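Local atomic coordinates of blue (Type 1) copper domain protein (PDB entry 5FC9), a protein that binds copper in a mononuclear type 1 centre with an open binding site and, as in other cupredoxins, probably transfers electrons. Residues G51-Q55 / L56-P60. Sequence-based numbering, arbitrary orientation.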
loop_
_atom_site.group_PDB
_atom_site.type_symbol
_atom_site.label_atom_id
_atom_site.label_comp_id
_atom_site.label_asym_id
_atom_site.label_seq_id
_atom_site.Cartn_x
_atom_site.Cartn_y
_atom_site.Cartn_z
ATOM N N GLY A 51 17.381 7.166 -3.248
ATOM C CA GLY A 51 17.033 6.821 -1.879
ATOM C C GLY A 51 18.191 6.247 -1.081
ATOM O O GLY A 51 17.995 5.433 -0.178
ATOM N N LYS A 52 19.405 6.665 -1.428
ATOM C CA LYS A 52 20.586 6.328 -0.652
ATOM C C LYS A 52 20.866 7.492 0.277
ATOM O O LYS A 52 20.649 8.640 -0.085
ATOM C CB LYS A 52 21.792 6.060 -1.558
ATOM C CG LYS A 52 21.537 4.969 -2.587
ATOM C CD LYS A 52 21.172 3.641 -1.924
ATOM C CE LYS A 52 21.518 2.474 -2.842
ATOM N NZ LYS A 52 22.959 2.512 -3.238
ATOM N N VAL A 53 21.334 7.187 1.481
ATOM C CA VAL A 53 21.560 8.227 2.465
ATOM C C VAL A 53 22.825 8.996 2.085
ATOM O O VAL A 53 23.851 8.386 1.778
ATOM C CB VAL A 53 21.696 7.643 3.878
ATOM C CG1 VAL A 53 22.111 8.719 4.875
ATOM C CG2 VAL A 53 20.374 7.025 4.321
ATOM N N ILE A 54 22.736 10.319 2.075
ATOM C CA ILE A 54 23.898 11.162 1.819
ATOM C C ILE A 54 24.179 11.961 3.067
ATOM O O ILE A 54 23.311 12.104 3.920
ATOM C CB ILE A 54 23.690 12.103 0.611
ATOM C CG1 ILE A 54 22.516 13.066 0.849
ATOM C CG2 ILE A 54 23.537 11.275 -0.660
ATOM C CD1 ILE A 54 22.257 14.068 -0.268
ATOM N N GLN A 55 25.399 12.468 3.196
ATOM C CA GLN A 55 25.754 13.176 4.417
ATOM C C GLN A 55 25.470 14.659 4.265
ATOM O O GLN A 55 26.138 15.354 3.515
ATOM C CB GLN A 55 27.227 12.935 4.769
ATOM C CG GLN A 55 27.615 11.472 4.804
ATOM C CD GLN A 55 26.629 10.629 5.600
ATOM O OE1 GLN A 55 26.288 10.955 6.735
ATOM N NE2 GLN A 55 26.162 9.543 4.999
ATOM N N LEU A 56 24.438 15.139 4.950
ATOM C CA LEU A 56 24.140 16.562 4.960
ATOM C C LEU A 56 23.358 16.885 6.229
ATOM O O LEU A 56 23.772 17.719 7.025
ATOM C CB LEU A 56 23.362 16.984 3.718
ATOM C CG LEU A 56 23.113 18.496 3.638
ATOM C CD1 LEU A 56 24.427 19.292 3.558
ATOM C CD2 LEU A 56 22.203 18.833 2.480
ATOM N N PHE A 57 22.228 16.215 6.427
ATOM C CA PHE A 57 21.576 16.280 7.733
ATOM C C PHE A 57 21.054 14.891 8.059
ATOM O O PHE A 57 20.291 14.284 7.300
ATOM C CB PHE A 57 20.478 17.363 7.791
ATOM C CG PHE A 57 19.452 17.289 6.693
ATOM C CD1 PHE A 57 19.693 17.848 5.448
ATOM C CD2 PHE A 57 18.220 16.683 6.924
ATOM C CE1 PHE A 57 18.739 17.799 4.450
ATOM C CE2 PHE A 57 17.263 16.635 5.933
ATOM C CZ PHE A 57 17.519 17.183 4.693
ATOM N N ASN A 58 21.540 14.370 9.174
ATOM C CA ASN A 58 21.403 12.967 9.499
ATOM C C ASN A 58 21.267 12.810 10.999
ATOM O O ASN A 58 22.237 12.951 11.749
ATOM C CB ASN A 58 22.603 12.170 8.990
ATOM C CG ASN A 58 22.892 12.421 7.521
ATOM O OD1 ASN A 58 23.568 13.394 7.170
ATOM N ND2 ASN A 58 22.391 11.538 6.651
ATOM N N SER A 59 20.048 12.513 11.428
ATOM C CA SER A 59 19.721 12.501 12.843
ATOM C C SER A 59 20.098 11.200 13.528
ATOM O O SER A 59 20.245 10.149 12.893
ATOM C CB SER A 59 18.219 12.763 13.026
ATOM O OG SER A 59 17.512 11.543 12.908
ATOM N N PRO A 60 20.262 11.257 14.854
ATOM C CA PRO A 60 20.274 10.027 15.638
ATOM C C PRO A 60 18.864 9.435 15.651
ATOM O O PRO A 60 17.937 10.092 15.169
ATOM C CB PRO A 60 20.688 10.501 17.044
ATOM C CG PRO A 60 21.138 11.900 16.885
ATOM C CD PRO A 60 20.421 12.447 15.701
HETATM O O HOH W 1 26.160 13.370 8.141
#
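From the short strand 53-54 the backbone turns a corner at Gln55, Leu56 and Phe57, which brings Asn58 back against the carbonyl of Ile54. The bend is spanned by the side-chain amide of Asn58, a residue suited to the place because it offers a donor and an acceptor on one short stem. Its ND2 gives a hydrogen bond of 2.9 Å to Ile54 O, nearly straight at 165°; the acceptor lies almost in the amide plane, while the nitrogen sits tilted out of the plane of the Ile54 carbonyl. On the other branch, OD1 accepts the backbone N of Leu56 at 3.0 Å, within the plane of the Asn58 side-chain carbonyl. Asn58 holds CG anti to its carbonyl carbon (chi1 -52°), which turns the amide back into the bend. Val53, whose branched chain suits a strand, slides past Asn58 in the opposite direction and sets methyl CG1 3.3 Å from ND2 of Asn58. Gln55, long enough to fold back, crosses the Asn58 side chain at about a right angle, yet the amide planes are only 18° apart; one water donates to both OE1 of Gln55 and OD1 of Asn58. A leucine in place of Asn58 would probably leave Leu56 N without its side-chain acceptor and Ile54 O with one donor fewer, and the corner freer to shift. The bend lies at the surface of the cupredoxin fold, beside edge strand 45-47: OE1 of Gln45 accepts a second hydrogen bond from Asn58 ND2, and Ser46 OG is hydrogen-bonded to Ile54 O and Phe57 N. Buried Phe57, an aromatic fit for the core, meets Phe72 edge-to-face and His70 on strand 67-72, and touches Tyr78 and Tyr80 of strand 76-81.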